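Local coordinates for iron transport multicopper oxidase FET3 (Saccharomyces cerevisiae, PDB 1ZPU), which oxidises ferrous to ferric iron using four bound coppers and molecular oxygen, for high-affinity iron uptake by yeast, and also has cuprous oxidase activity, at residues P456-F461 / V476-P481; Q358-E363 / T371-K376. One frame throughout, in Å; residues are numbered along the deposited sequence.

Interaction 1: P456-F461 / V476-P481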
loop_
_atom_site.group_PDB
_atom_site.type_symbol
_atom_site.label_atom_id
_atom_site.label_comp_id
_atom_site.label_asym_id
_atom_site.label_seq_id
_atom_site.Cartn_x
_atom_site.Cartn_y
_atom_site.Cartn_z
ATOM N N PRO A 456 -20.120 -1.073 -0.269
ATOM C CA PRO A 456 -20.307 -0.836 -1.703
ATOM C C PRO A 456 -19.217 0.076 -2.265
ATOM O O PRO A 456 -18.966 1.153 -1.716
ATOM C CB PRO A 456 -21.690 -0.174 -1.770
ATOM C CG PRO A 456 -22.429 -0.764 -0.613
ATOM C CD PRO A 456 -21.397 -0.996 0.470
ATOM N N GLY A 457 -18.554 -0.382 -3.323
ATOM C CA GLY A 457 -17.479 0.386 -3.946
ATOM C C GLY A 457 -16.710 -0.391 -4.993
ATOM O O GLY A 457 -17.061 -1.523 -5.326
ATOM N N VAL A 458 -15.660 0.227 -5.516
ATOM C CA VAL A 458 -14.808 -0.396 -6.512
ATOM C C VAL A 458 -13.442 -0.423 -5.879
ATOM O O VAL A 458 -12.877 0.630 -5.615
ATOM C CB VAL A 458 -14.792 0.406 -7.838
ATOM C CG1 VAL A 458 -13.833 -0.201 -8.817
ATOM C CG2 VAL A 458 -16.178 0.463 -8.451
ATOM N N TRP A 459 -12.925 -1.622 -5.620
ATOM C CA TRP A 459 -11.725 -1.774 -4.805
ATOM C C TRP A 459 -10.588 -2.536 -5.489
ATOM O O TRP A 459 -10.787 -3.645 -5.973
ATOM C CB TRP A 459 -12.063 -2.453 -3.477
ATOM C CG TRP A 459 -13.227 -1.877 -2.721
ATOM C CD1 TRP A 459 -14.366 -2.532 -2.375
ATOM C CD2 TRP A 459 -13.371 -0.543 -2.214
ATOM N NE1 TRP A 459 -15.205 -1.702 -1.689
ATOM C CE2 TRP A 459 -14.618 -0.474 -1.572
ATOM C CE3 TRP A 459 -12.571 0.604 -2.251
ATOM C CZ2 TRP A 459 -15.085 0.691 -0.965
ATOM C CZ3 TRP A 459 -13.033 1.760 -1.638
ATOM C CH2 TRP A 459 -14.274 1.794 -1.007
ATOM N N PHE A 460 -9.397 -1.938 -5.487
ATOM C CA PHE A 460 -8.210 -2.513 -6.102
ATOM C C PHE A 460 -7.589 -3.530 -5.153
ATOM O O PHE A 460 -7.412 -3.258 -3.965
ATOM C CB PHE A 460 -7.206 -1.393 -6.436
ATOM C CG PHE A 460 -6.387 -1.624 -7.684
ATOM C CD1 PHE A 460 -6.604 -2.725 -8.508
ATOM C CD2 PHE A 460 -5.408 -0.704 -8.056
ATOM C CE1 PHE A 460 -5.833 -2.915 -9.675
ATOM C CE2 PHE A 460 -4.639 -0.880 -9.235
ATOM C CZ PHE A 460 -4.850 -1.986 -10.032
ATOM N N PHE A 461 -7.287 -4.714 -5.673
ATOM C CA PHE A 461 -6.493 -5.686 -4.927
ATOM C C PHE A 461 -5.202 -5.971 -5.682
ATOM O O PHE A 461 -5.237 -6.555 -6.769
ATOM C CB PHE A 461 -7.261 -6.982 -4.683
ATOM C CG PHE A 461 -6.467 -8.010 -3.946
ATOM C CD1 PHE A 461 -6.282 -7.907 -2.574
ATOM C CD2 PHE A 461 -5.879 -9.073 -4.629
ATOM C CE1 PHE A 461 -5.540 -8.854 -1.889
ATOM C CE2 PHE A 461 -5.121 -10.025 -3.949
ATOM C CZ PHE A 461 -4.956 -9.911 -2.572
ATOM N N VAL A 476 -9.655 -6.139 -9.827
ATOM C CA VAL A 476 -10.657 -5.165 -9.415
ATOM C C VAL A 476 -11.894 -5.831 -8.811
ATOM O O VAL A 476 -12.494 -6.730 -9.412
ATOM C CB VAL A 476 -11.067 -4.258 -10.596
ATOM C CG1 VAL A 476 -12.120 -3.250 -10.165
ATOM C CG2 VAL A 476 -9.856 -3.560 -11.177
ATOM N N LEU A 477 -12.267 -5.380 -7.618
ATOM C CA LEU A 477 -13.461 -5.865 -6.934
ATOM C C LEU A 477 -14.586 -4.836 -6.992
ATOM O O LEU A 477 -14.419 -3.711 -6.538
ATOM C CB LEU A 477 -13.137 -6.187 -5.477
ATOM C CG LEU A 477 -12.117 -7.296 -5.221
ATOM C CD1 LEU A 477 -11.982 -7.521 -3.739
ATOM C CD2 LEU A 477 -12.495 -8.607 -5.899
ATOM N N VAL A 478 -15.725 -5.217 -7.550
ATOM C CA VAL A 478 -16.887 -4.342 -7.569
ATOM C C VAL A 478 -17.889 -4.881 -6.550
ATOM O O VAL A 478 -18.515 -5.928 -6.763
ATOM C CB VAL A 478 -17.513 -4.260 -8.985
ATOM C CG1 VAL A 478 -18.744 -3.378 -8.983
ATOM C CG2 VAL A 478 -16.506 -3.730 -9.970
ATOM N N GLU A 479 -18.016 -4.166 -5.437
ATOM C CA GLU A 479 -18.899 -4.546 -4.342
ATOM C C GLU A 479 -20.316 -4.020 -4.570
ATOM O O GLU A 479 -20.500 -2.824 -4.785
ATOM C CB GLU A 479 -18.342 -3.960 -3.066
ATOM C CG GLU A 479 -18.533 -4.806 -1.843
ATOM C CD GLU A 479 -17.405 -4.597 -0.849
ATOM O OE1 GLU A 479 -16.229 -4.719 -1.264
ATOM O OE2 GLU A 479 -17.690 -4.307 0.335
ATOM N N ASP A 480 -21.306 -4.908 -4.472
ATOM C CA ASP A 480 -22.668 -4.670 -4.988
ATOM C C ASP A 480 -22.868 -3.333 -5.709
ATOM O O ASP A 480 -23.196 -2.320 -5.089
ATOM C CB ASP A 480 -23.774 -4.931 -3.937
ATOM C CG ASP A 480 -23.764 -3.928 -2.808
ATOM O OD1 ASP A 480 -22.687 -3.370 -2.513
ATOM O OD2 ASP A 480 -24.838 -3.702 -2.211
ATOM N N PRO A 481 -22.655 -3.335 -7.037
ATOM C CA PRO A 481 -22.822 -2.153 -7.873
ATOM C C PRO A 481 -24.189 -1.505 -7.697
ATOM O O PRO A 481 -24.313 -0.300 -7.897
ATOM C CB PRO A 481 -22.680 -2.700 -9.299
ATOM C CG PRO A 481 -22.819 -4.188 -9.173
ATOM C CD PRO A 481 -22.252 -4.505 -7.835
#

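Interaction 2: Q358-E363 / T371-K376. With NAG (2-acetamido-2-deoxy-beta-D-glucopyranose), chain B.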
loop_
_atom_site.group_PDB
_atom_site.type_symbol
_atom_site.label_atom_id
_atom_site.label_comp_id
_atom_site.label_asym_id
_atom_site.label_seq_id
_atom_site.Cartn_x
_atom_site.Cartn_y
_atom_site.Cartn_z
ATOM N N GLN A 358 -27.539 -3.194 -15.698
ATOM C CA GLN A 358 -26.590 -4.143 -16.275
ATOM C C GLN A 358 -25.281 -4.198 -15.477
ATOM O O GLN A 358 -24.309 -4.858 -15.873
ATOM C CB GLN A 358 -26.291 -3.761 -17.723
ATOM C CG GLN A 358 -27.429 -3.980 -18.681
ATOM C CD GLN A 358 -26.942 -4.394 -20.053
ATOM O OE1 GLN A 358 -27.106 -3.662 -21.031
ATOM N NE2 GLN A 358 -26.327 -5.574 -20.130
ATOM N N ALA A 359 -25.265 -3.503 -14.348
ATOM C CA ALA A 359 -24.091 -3.412 -13.501
ATOM C C ALA A 359 -23.720 -4.735 -12.822
ATOM O O ALA A 359 -22.612 -4.877 -12.318
ATOM C CB ALA A 359 -24.304 -2.322 -12.467
ATOM N N ASN A 360 -24.645 -5.688 -12.807
ATOM C CA ASN A 360 -24.412 -6.991 -12.191
ATOM C C ASN A 360 -23.756 -7.982 -13.146
ATOM O O ASN A 360 -23.275 -9.038 -12.723
ATOM C CB ASN A 360 -25.717 -7.585 -11.645
ATOM C CG ASN A 360 -25.476 -8.771 -10.712
ATOM O OD1 ASN A 360 -24.443 -8.840 -10.035
ATOM N ND2 ASN A 360 -26.437 -9.707 -10.673
ATOM N N ASN A 361 -23.751 -7.639 -14.433
ATOM C CA ASN A 361 -23.122 -8.460 -15.466
ATOM C C ASN A 361 -21.624 -8.149 -15.564
ATOM O O ASN A 361 -21.232 -7.053 -15.966
ATOM C CB ASN A 361 -23.827 -8.233 -16.809
ATOM C CG ASN A 361 -23.204 -9.019 -17.949
ATOM O OD1 ASN A 361 -22.359 -9.897 -17.742
ATOM N ND2 ASN A 361 -23.626 -8.707 -19.169
ATOM N N SER A 362 -20.797 -9.125 -15.194
ATOM C CA SER A 362 -19.342 -8.949 -15.115
ATOM C C SER A 362 -18.693 -8.612 -16.458
ATOM O O SER A 362 -17.643 -7.957 -16.502
ATOM C CB SER A 362 -18.689 -10.200 -14.514
ATOM O OG SER A 362 -18.780 -11.311 -15.397
ATOM N N GLU A 363 -19.340 -9.053 -17.536
ATOM C CA GLU A 363 -18.835 -8.913 -18.896
ATOM C C GLU A 363 -18.534 -7.465 -19.282
ATOM O O GLU A 363 -17.563 -7.204 -19.998
ATOM C CB GLU A 363 -19.838 -9.515 -19.882
ATOM C CG GLU A 363 -19.274 -9.736 -21.261
ATOM C CD GLU A 363 -20.306 -10.248 -22.236
ATOM O OE1 GLU A 363 -21.314 -9.542 -22.489
ATOM O OE2 GLU A 363 -20.103 -11.362 -22.765
ATOM N N THR A 371 -11.942 -8.176 -13.261
ATOM C CA THR A 371 -12.983 -7.661 -12.381
ATOM C C THR A 371 -13.860 -8.772 -11.833
ATOM O O THR A 371 -14.270 -9.664 -12.565
ATOM C CB THR A 371 -13.831 -6.561 -13.060
ATOM O OG1 THR A 371 -13.105 -5.326 -13.040
ATOM C CG2 THR A 371 -15.125 -6.339 -12.326
ATOM N N PHE A 372 -14.117 -8.714 -10.532
ATOM C CA PHE A 372 -15.063 -9.606 -9.875
ATOM C C PHE A 372 -16.195 -8.796 -9.274
ATOM O O PHE A 372 -15.974 -7.682 -8.783
ATOM C CB PHE A 372 -14.383 -10.388 -8.764
ATOM C CG PHE A 372 -13.294 -11.282 -9.243
ATOM C CD1 PHE A 372 -12.027 -10.765 -9.531
ATOM C CD2 PHE A 372 -13.522 -12.644 -9.401
ATOM C CE1 PHE A 372 -11.009 -11.593 -9.975
ATOM C CE2 PHE A 372 -12.516 -13.482 -9.837
ATOM C CZ PHE A 372 -11.252 -12.957 -10.128
ATOM N N ILE A 373 -17.405 -9.347 -9.310
ATOM C CA ILE A 373 -18.543 -8.696 -8.672
ATOM C C ILE A 373 -18.893 -9.386 -7.358
ATOM O O ILE A 373 -19.050 -10.603 -7.308
ATOM C CB ILE A 373 -19.764 -8.614 -9.601
ATOM C CG1 ILE A 373 -19.356 -7.941 -10.911
ATOM C CG2 ILE A 373 -20.897 -7.841 -8.924
ATOM C CD1 ILE A 373 -20.465 -7.863 -11.925
ATOM N N LEU A 374 -19.000 -8.592 -6.299
ATOM C CA LEU A 374 -19.324 -9.120 -4.983
ATOM C C LEU A 374 -20.764 -8.789 -4.614
ATOM O O LEU A 374 -21.226 -7.685 -4.880
ATOM C CB LEU A 374 -18.367 -8.555 -3.933
ATOM C CG LEU A 374 -16.858 -8.519 -4.206
ATOM C CD1 LEU A 374 -16.170 -7.808 -3.052
ATOM C CD2 LEU A 374 -16.256 -9.902 -4.428
ATOM N N GLU A 375 -21.462 -9.743 -3.996
ATOM C CA GLU A 375 -22.888 -9.599 -3.667
ATOM C C GLU A 375 -23.161 -8.880 -2.348
ATOM O O GLU A 375 -22.311 -8.840 -1.460
ATOM C CB GLU A 375 -23.598 -10.956 -3.667
ATOM C CG GLU A 375 -23.698 -11.637 -5.035
ATOM C CD GLU A 375 -24.529 -10.858 -6.062
ATOM O OE1 GLU A 375 -25.659 -10.407 -5.737
ATOM O OE2 GLU A 375 -24.041 -10.713 -7.206
ATOM N N LYS A 376 -24.382 -8.356 -2.237
ATOM C CA LYS A 376 -24.814 -7.442 -1.160
ATOM C C LYS A 376 -24.075 -7.529 0.166
ATOM O O LYS A 376 -23.470 -6.545 0.574
ATOM C CB LYS A 376 -26.341 -7.441 -0.938
ATOM C CG LYS A 376 -27.129 -8.682 -1.440
ATOM C CD LYS A 376 -28.573 -8.681 -0.894
ATOM C CE LYS A 376 -29.284 -10.020 -1.114
ATOM N NZ LYS A 376 -28.424 -11.180 -0.706
HETATM C C1 NAG B . -26.110 -10.821 -9.798
HETATM C C2 NAG B . -26.171 -12.307 -10.180
HETATM C C3 NAG B . -27.430 -13.067 -9.694
HETATM C C4 NAG B . -28.447 -12.294 -8.824
HETATM C C5 NAG B . -28.075 -10.822 -8.559
HETATM C C6 NAG B . -28.694 -10.252 -7.284
HETATM C C7 NAG B . -25.005 -12.585 -12.350
HETATM C C8 NAG B . -25.103 -12.159 -13.791
HETATM N N2 NAG B . -26.117 -12.429 -11.629
HETATM O O3 NAG B . -27.054 -14.259 -9.024
HETATM O O4 NAG B . -29.721 -12.373 -9.446
HETATM O O5 NAG B . -26.669 -10.662 -8.509
HETATM O O6 NAG B . -28.745 -8.832 -7.408
HETATM O O7 NAG B . -23.954 -13.055 -11.903
#

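Interaction 1: P456-F461 / V476-P481
Both carboxylate oxygens of Glu479 accept a hydrogen bond, and the carboxylate lies at the edge of the Trp459 indole. OE1 accepts from His399 NE2, and OE2 from the backbone N of Asn455. OE1 also meets the edge of the Trp459 ring near its plane, 3.1 Å from Trp459 CD1. The carboxylate and the indole are turned 63° against each other. Trp459 NE1 is hydrogen-bonded to the carbonyl O of Asn455. Glu479 is buried, and these donors satisfy its two oxygens.

Trp459 CG is anti to its carbonyl carbon (chi1 -49°), which swings the indole back over Gly457. Gly457 CA lies 3.5 Å above one ring face, toward the rim. His399 meets the same tryptophan edge to face.

The backbones form an antiparallel pair of strands in the third cupredoxin domain of this multicopper oxidase. Trp459 and Leu477 are a hydrogen-bonded pair. Trp459 N to Leu477 O measures 2.7 Å. Leu477 N to Trp459 O is 2.8 Å. Glu479 N bonds to Gly457 O, also at 2.8 Å.

Trp459, Leu477 and Glu479 share one face of the sheet. Val458, Phe460, Val476 and Val478 point to the other. Val458 CG1 meets Val476 CG1 at 3.7 Å, and helix 348-352 packs over these valines. Phe460 CD1 touches Val476 CG2. The Phe460 ring also lies against His397 and His462, ligands of a type 3 copper. At the far end, Asp480 takes the N-cap position before helix 481-486. Its side chain runs beside the Pro456 ring, with Asp480 OD1 3.2 Å from Pro456 CG.

Interaction 2: Q358-E363 / T371-K376
Ile373 points its side chain toward the turn at Asn360, and its CD1 methyl reaches the backbone of the turn. CD1 is 3.7 Å from Ala359 O and 3.9 Å from Ser362 CB. Ile373 CG1 lies beside the backbone N (chi1 -54°) and carries CD1 to the turn. The CG2 branch, anti to the backbone N, faces Asn360 OD1 at 3.8 Å.

Gln358 to Asn361 form a type I beta turn, with Asn361 N bonded to Gln358 O. An Asx turn follows, in which Asn361 OD1 accepts from Glu363 N at 3.1 Å. The donor stands above the amide plane. This loop precedes strand 371-374, an edge strand of its sheet in the third cupredoxin domain.

Asn360 carries an N-linked GlcNAc, joined through Asn360 ND2 to NAG C1. Asn360 CG is anti to the backbone N (chi1 -166°), which brings the amide toward Glu375. Glu375 bends at chi2 and brings its carboxylate up to the sugar. Glu375 OE2 lies near the ring oxygen O5, with no hydrogen bond assigned. The 3.4 Å approach of Glu375 OE2 to Asn360 OD1 sets two acceptors side by side. Phe482 also touches Asn360.

In the fold
Interactions 1 and 2 have centres 9 Å apart and share one sheet, in which strands 371-374 and 474-479 are parallel neighbours. Probable hydrogen bonds join them: Val478 O to Leu374 N at 2.7 Å, and Val478 N to Phe372 O at 2.8 Å. Val478 thus bonds to strand 371-374 through its own backbone, while Leu477 and Glu479 bond to strand 457-463. Beyond the strands, Pro481 CG packs on Ala359 O at 3.2 Å. The two contacts differ in setting. Interaction 1 is buried, and its Phe460 side chain is about 4 Å from a bound copper ion. Interaction 2 is a glycosylated surface contact, away from the copper sites.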